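Local structure of squalene synthase HpnC (Alicyclobacillus acidocaldarius subsp. acidocaldarius, 4HD1) at residues 106-111 and 131-136; 102-107 and 139-144. The protein probably acts as a prenyl transferase of the squalene/phytoene synthase family, joining isoprenoid diphosphates head to head on the way to squalene. All coordinates share one frame; numbering follows the deposited sequence.

Interaction 1. Residues 106-111 and 131-136; sequences FLRLIE and YCRYSA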
loop_
_atom_site.group_PDB
_atom_site.type_symbol
_atom_site.label_atom_id
_atom_site.label_comp_id
_atom_site.label_asym_id
_atom_site.label_seq_id
_atom_site.Cartn_x
_atom_site.Cartn_y
_atom_site.Cartn_z
ATOM N N PHE A 106 -2.041 4.031 -10.600
ATOM C CA PHE A 106 -0.602 4.177 -10.819
ATOM C C PHE A 106 -0.140 5.607 -10.533
ATOM O O PHE A 106 0.850 5.807 -9.820
ATOM C CB PHE A 106 -0.222 3.772 -12.239
ATOM C CG PHE A 106 -0.395 2.309 -12.514
ATOM C CD1 PHE A 106 0.577 1.394 -12.124
ATOM C CD2 PHE A 106 -1.529 1.842 -13.169
ATOM C CE1 PHE A 106 0.417 0.040 -12.376
ATOM C CE2 PHE A 106 -1.691 0.493 -13.428
ATOM C CZ PHE A 106 -0.717 -0.412 -13.031
ATOM N N LEU A 107 -0.870 6.585 -11.075
ATOM C CA LEU A 107 -0.600 8.007 -10.822
ATOM C C LEU A 107 -0.734 8.377 -9.342
ATOM O O LEU A 107 -0.067 9.287 -8.873
ATOM C CB LEU A 107 -1.523 8.903 -11.658
ATOM C CG LEU A 107 -1.404 8.890 -13.184
ATOM C CD1 LEU A 107 -2.590 9.614 -13.808
ATOM C CD2 LEU A 107 -0.096 9.506 -13.656
ATOM N N ARG A 108 -1.595 7.674 -8.614
ATOM C CA ARG A 108 -1.778 7.949 -7.187
ATOM C C ARG A 108 -0.626 7.426 -6.340
ATOM O O ARG A 108 -0.227 8.062 -5.365
ATOM C CB ARG A 108 -3.119 7.422 -6.689
ATOM C CG ARG A 108 -4.253 8.333 -7.098
ATOM C CD ARG A 108 -5.588 7.882 -6.553
ATOM N NE ARG A 108 -6.573 8.947 -6.707
ATOM C CZ ARG A 108 -7.865 8.829 -6.416
ATOM N NH1 ARG A 108 -8.350 7.684 -5.953
ATOM N NH2 ARG A 108 -8.676 9.861 -6.593
ATOM N N LEU A 109 -0.086 6.278 -6.730
ATOM C CA LEU A 109 1.077 5.714 -6.054
ATOM C C LEU A 109 2.299 6.602 -6.226
ATOM O O LEU A 109 3.118 6.714 -5.309
ATOM C CB LEU A 109 1.368 4.308 -6.570
ATOM C CG LEU A 109 0.401 3.263 -6.030
ATOM C CD1 LEU A 109 0.421 2.026 -6.913
ATOM C CD2 LEU A 109 0.716 2.931 -4.573
ATOM N N ILE A 110 2.408 7.217 -7.406
ATOM C CA ILE A 110 3.458 8.192 -7.714
ATOM C C ILE A 110 3.268 9.436 -6.847
ATOM O O ILE A 110 4.219 9.930 -6.245
ATOM C CB ILE A 110 3.479 8.554 -9.223
ATOM C CG1 ILE A 110 4.071 7.393 -10.032
ATOM C CG2 ILE A 110 4.261 9.842 -9.478
ATOM C CD1 ILE A 110 3.950 7.542 -11.532
ATOM N N GLU A 111 2.026 9.912 -6.781
ATOM C CA GLU A 111 1.652 11.060 -5.958
ATOM C C GLU A 111 1.867 10.806 -4.462
ATOM O O GLU A 111 2.201 11.730 -3.732
ATOM C CB GLU A 111 0.200 11.472 -6.252
ATOM C CG GLU A 111 -0.363 12.608 -5.399
ATOM C CD GLU A 111 0.197 13.980 -5.748
ATOM O OE1 GLU A 111 1.024 14.090 -6.684
ATOM O OE2 GLU A 111 -0.196 14.959 -5.074
ATOM N N TYR A 131 -4.095 10.668 2.892
ATOM C CA TYR A 131 -2.805 10.108 2.495
ATOM C C TYR A 131 -2.960 8.648 2.061
ATOM O O TYR A 131 -2.424 8.243 1.024
ATOM C CB TYR A 131 -1.778 10.235 3.627
ATOM C CG TYR A 131 -0.463 9.520 3.363
ATOM C CD1 TYR A 131 0.308 9.823 2.238
ATOM C CD2 TYR A 131 0.013 8.551 4.249
ATOM C CE1 TYR A 131 1.507 9.169 1.995
ATOM C CE2 TYR A 131 1.216 7.894 4.020
ATOM C CZ TYR A 131 1.957 8.204 2.892
ATOM O OH TYR A 131 3.152 7.557 2.658
ATOM N N CYS A 132 -3.709 7.876 2.850
ATOM C CA CYS A 132 -3.986 6.467 2.553
ATOM C C CYS A 132 -4.620 6.241 1.183
ATOM O O CYS A 132 -4.380 5.206 0.558
ATOM C CB CYS A 132 -4.857 5.849 3.643
ATOM S SG CYS A 132 -3.991 5.686 5.215
ATOM N N ARG A 133 -5.412 7.209 0.718
ATOM C CA ARG A 133 -6.012 7.150 -0.619
ATOM C C ARG A 133 -4.969 7.132 -1.746
ATOM O O ARG A 133 -5.297 6.818 -2.896
ATOM C CB ARG A 133 -6.999 8.300 -0.826
ATOM C CG ARG A 133 -8.308 8.134 -0.063
ATOM C CD ARG A 133 -9.181 9.380 -0.124
ATOM N NE ARG A 133 -9.580 9.703 -1.494
ATOM C CZ ARG A 133 -9.026 10.655 -2.243
ATOM N NH1 ARG A 133 -8.042 11.406 -1.760
ATOM N NH2 ARG A 133 -9.461 10.860 -3.480
ATOM N N TYR A 134 -3.720 7.460 -1.412
ATOM C CA TYR A 134 -2.636 7.502 -2.396
ATOM C C TYR A 134 -1.607 6.416 -2.147
ATOM O O TYR A 134 -1.069 5.846 -3.091
ATOM C CB TYR A 134 -1.966 8.890 -2.433
ATOM C CG TYR A 134 -2.916 9.974 -2.891
ATOM C CD1 TYR A 134 -2.999 10.334 -4.238
ATOM C CD2 TYR A 134 -3.764 10.611 -1.983
ATOM C CE1 TYR A 134 -3.892 11.308 -4.665
ATOM C CE2 TYR A 134 -4.657 11.584 -2.398
ATOM C CZ TYR A 134 -4.715 11.930 -3.735
ATOM O OH TYR A 134 -5.600 12.898 -4.138
ATOM N N SER A 135 -1.344 6.128 -0.877
ATOM C CA SER A 135 -0.301 5.178 -0.512
ATOM C C SER A 135 -0.794 3.739 -0.406
ATOM O O SER A 135 -0.027 2.815 -0.650
ATOM C CB SER A 135 0.356 5.589 0.804
ATOM O OG SER A 135 -0.622 5.841 1.796
ATOM N N ALA A 136 -2.059 3.543 -0.042
ATOM C CA ALA A 136 -2.550 2.202 0.285
ATOM C C ALA A 136 -3.628 1.721 -0.664
ATOM O O ALA A 136 -3.472 0.666 -1.290
ATOM C CB ALA A 136 -3.044 2.148 1.725
#
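Tyr134 lies against helix 104-118 with one flank of its ring, and that flank takes up the methylenes of two residues one helical turn apart. From Arg108, CG comes to 3.7 Å of Tyr134 CD1; from Glu111, CG reaches the same carbon, CD1 of Tyr134, also at 3.7 Å. Glu111 gets there because its CG stands anti to the backbone N (chi1 176°), after which the chain bends and runs beside the tyrosine, pointing the same way. At the base of the ring the backbones close in, and Arg108 O sits at the ring edge, in its plane, 3.5 Å from Tyr134 CB. The two carbonyl oxygens, Arg108 O and Tyr134 O, are 3.3 Å apart; both are acceptors and cannot bond each other. Leu109 joins the close-packed part through its end, CD2 lying 3.7 Å from Tyr134 O. This is a helix-helix crossing within the all-helical fold of the trans-isoprenyl diphosphate synthases: the axes of the short helical segments 106-111 and 131-135 approach to 8.0 Å, with 117° between their N-to-C directions, and no hydrogen bond passes between the segments. Toward the surface the fit gives way to charged chains. Arg108 extends past the tyrosine, its guanidinium plane turned 61° from the ring, and its NH2 comes to 3.4 Å of NH2 of Arg133. The two like charges are each offset by an acid of their own helix, since Arg108 pairs with Glu104 and Arg133 with Asp130, which probably makes their proximity tolerable. Glu111 likewise turns its carboxylate to Arg114, while Arg115 adds a cation-pi contact to Tyr134. Beyond the pair, Ser135 OG is hydrogen-bonded to Gln166 of helix 152-172.

Interaction 2. Residues 102-107 and 139-144; sequences PMEPFL and VGRLVL
Leu142 pushes its two methyl groups into the angle between Pro105 and the ring of Phe106. CD1 stands over one face of the Phe106 ring, 4.1 Å from the centroid and 18° off the normal, a CH-pi contact displaced toward the rim. The other branch, CD2, is on the same side of the ring but past its rim, 3.5 Å from Phe106 CE2, and also meets Pro105 CB at 3.7 Å. With CG of Leu142 anti to its carbonyl carbon (chi1 -64°), the isobutyl fork is carried across to the first turn of helix 104-118. Farther out, Arg141 NH1 lies 4.2 Å from Glu104 OE1, near the guanidinium plane but beyond salt-bridge range; the stronger partners are Asp159 for Arg141 and Arg108 for Glu104. Around Phe106 lie Phe50, ring edge to face, and Leu92 and Ile96 of helix 87-99, while Val47 of helix 41-56 packs on Leu142. The contact thus joins the start of helix 104-118 to helix 137-146 inside the helical bundle. Its cohesion is essentially apolar, with the distant acid-base pair probably adding only a weak electrostatic attraction at the margin.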
loop_
_atom_site.group_PDB
_atom_site.type_symbol
_atom_site.label_atom_id
_atom_site.label_comp_id
_atom_site.label_asym_id
_atom_site.label_seq_id
_atom_site.Cartn_x
_atom_site.Cartn_y
_atom_site.Cartn_z
ATOM N N PRO A 102 -6.953 0.689 -15.115
ATOM C CA PRO A 102 -7.028 2.143 -15.273
ATOM C C PRO A 102 -5.723 2.825 -14.849
ATOM O O PRO A 102 -4.937 2.237 -14.101
ATOM C CB PRO A 102 -8.167 2.534 -14.324
ATOM C CG PRO A 102 -8.112 1.500 -13.256
ATOM C CD PRO A 102 -7.741 0.223 -13.958
HETATM N N MSE A 103 -5.508 4.053 -15.314
HETATM C CA MSE A 103 -4.275 4.786 -15.033
HETATM C C MSE A 103 -4.219 5.411 -13.634
HETATM O O MSE A 103 -3.149 5.487 -13.030
HETATM C CB MSE A 103 -4.066 5.871 -16.080
HETATM C CG MSE A 103 -2.617 6.145 -16.398
HETATM SE SE MSE A 103 -2.454 7.789 -17.423
HETATM C CE MSE A 103 -1.202 7.204 -18.782
ATOM N N GLU A 104 -5.369 5.846 -13.125
ATOM C CA GLU A 104 -5.426 6.599 -11.866
ATOM C C GLU A 104 -4.662 5.970 -10.677
ATOM O O GLU A 104 -3.936 6.676 -9.977
ATOM C CB GLU A 104 -6.878 6.926 -11.477
ATOM C CG GLU A 104 -6.994 7.900 -10.311
ATOM C CD GLU A 104 -8.412 8.049 -9.783
ATOM O OE1 GLU A 104 -9.135 7.032 -9.655
ATOM O OE2 GLU A 104 -8.803 9.194 -9.477
ATOM N N PRO A 105 -4.819 4.651 -10.443
ATOM C CA PRO A 105 -4.101 4.096 -9.288
ATOM C C PRO A 105 -2.581 4.199 -9.394
ATOM O O PRO A 105 -1.918 4.432 -8.383
ATOM C CB PRO A 105 -4.535 2.629 -9.273
ATOM C CG PRO A 105 -5.850 2.621 -9.975
ATOM C CD PRO A 105 -5.731 3.661 -11.049
ATOM N N PHE A 106 -2.041 4.031 -10.600
ATOM C CA PHE A 106 -0.602 4.177 -10.819
ATOM C C PHE A 106 -0.140 5.607 -10.533
ATOM O O PHE A 106 0.850 5.807 -9.820
ATOM C CB PHE A 106 -0.222 3.772 -12.239
ATOM C CG PHE A 106 -0.395 2.309 -12.514
ATOM C CD1 PHE A 106 0.577 1.394 -12.124
ATOM C CD2 PHE A 106 -1.529 1.842 -13.169
ATOM C CE1 PHE A 106 0.417 0.040 -12.376
ATOM C CE2 PHE A 106 -1.691 0.493 -13.428
ATOM C CZ PHE A 106 -0.717 -0.412 -13.031
ATOM N N LEU A 107 -0.870 6.585 -11.075
ATOM C CA LEU A 107 -0.600 8.007 -10.822
ATOM C C LEU A 107 -0.734 8.377 -9.342
ATOM O O LEU A 107 -0.067 9.287 -8.873
ATOM C CB LEU A 107 -1.523 8.903 -11.658
ATOM C CG LEU A 107 -1.404 8.890 -13.184
ATOM C CD1 LEU A 107 -2.590 9.614 -13.808
ATOM C CD2 LEU A 107 -0.096 9.506 -13.656
ATOM N N VAL A 139 -3.150 0.012 -4.427
ATOM C CA VAL A 139 -2.699 -1.383 -4.542
ATOM C C VAL A 139 -3.899 -2.327 -4.629
ATOM O O VAL A 139 -3.990 -3.168 -5.548
ATOM C CB VAL A 139 -1.803 -1.802 -3.358
ATOM C CG1 VAL A 139 -1.247 -3.201 -3.591
ATOM C CG2 VAL A 139 -0.656 -0.808 -3.169
ATOM N N GLY A 140 -4.818 -2.173 -3.669
ATOM C CA GLY A 140 -6.054 -2.941 -3.613
ATOM C C GLY A 140 -6.851 -2.846 -4.895
ATOM O O GLY A 140 -7.337 -3.856 -5.404
ATOM N N ARG A 141 -6.967 -1.635 -5.432
ATOM C CA ARG A 141 -7.695 -1.409 -6.684
ATOM C C ARG A 141 -7.084 -2.144 -7.890
ATOM O O ARG A 141 -7.814 -2.730 -8.705
ATOM C CB ARG A 141 -7.837 0.091 -6.950
ATOM C CG ARG A 141 -8.733 0.766 -5.922
ATOM C CD ARG A 141 -8.906 2.259 -6.146
ATOM N NE ARG A 141 -9.976 2.751 -5.284
ATOM C CZ ARG A 141 -10.729 3.820 -5.533
ATOM N NH1 ARG A 141 -10.530 4.548 -6.625
ATOM N NH2 ARG A 141 -11.687 4.161 -4.683
ATOM N N LEU A 142 -5.752 -2.123 -7.983
ATOM C CA LEU A 142 -5.028 -2.846 -9.029
ATOM C C LEU A 142 -5.158 -4.365 -8.878
ATOM O O LEU A 142 -5.290 -5.077 -9.876
ATOM C CB LEU A 142 -3.552 -2.426 -9.069
ATOM C CG LEU A 142 -3.279 -0.963 -9.442
ATOM C CD1 LEU A 142 -1.820 -0.593 -9.233
ATOM C CD2 LEU A 142 -3.728 -0.645 -10.866
ATOM N N VAL A 143 -5.124 -4.849 -7.637
ATOM C CA VAL A 143 -5.341 -6.268 -7.353
ATOM C C VAL A 143 -6.734 -6.721 -7.822
ATOM O O VAL A 143 -6.861 -7.763 -8.481
ATOM C CB VAL A 143 -5.084 -6.603 -5.858
ATOM C CG1 VAL A 143 -5.668 -7.964 -5.479
ATOM C CG2 VAL A 143 -3.585 -6.555 -5.558
ATOM N N LEU A 144 -7.766 -5.933 -7.511
ATOM C CA LEU A 144 -9.117 -6.211 -8.015
ATOM C C LEU A 144 -9.106 -6.228 -9.537
ATOM O O LEU A 144 -9.707 -7.108 -10.160
ATOM C CB LEU A 144 -10.132 -5.173 -7.518
ATOM C CG LEU A 144 -10.523 -5.183 -6.039
ATOM C CD1 LEU A 144 -11.430 -3.997 -5.739
ATOM C CD2 LEU A 144 -11.198 -6.500 -5.669
#

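In the fold
Both contacts draw on helix 104-118: interaction 2 uses its first turn and interaction 1 the next, Phe106 and Leu107 being common to the two ranges. Their partners, helix 125-135 and helix 137-146, are consecutive in the chain, so one helix is met by two successive neighbours. The difference in place is matched by chemistry. Interaction 1 is a surface contact of aliphatic stems, a tyrosine and clustered charges; interaction 2, partly buried, rests on leucine, proline and phenylalanine. They also touch, through Leu109 packing on Leu142 and Val139, and through Arg108 near Arg141, where Glu104 offers a nearby negative charge.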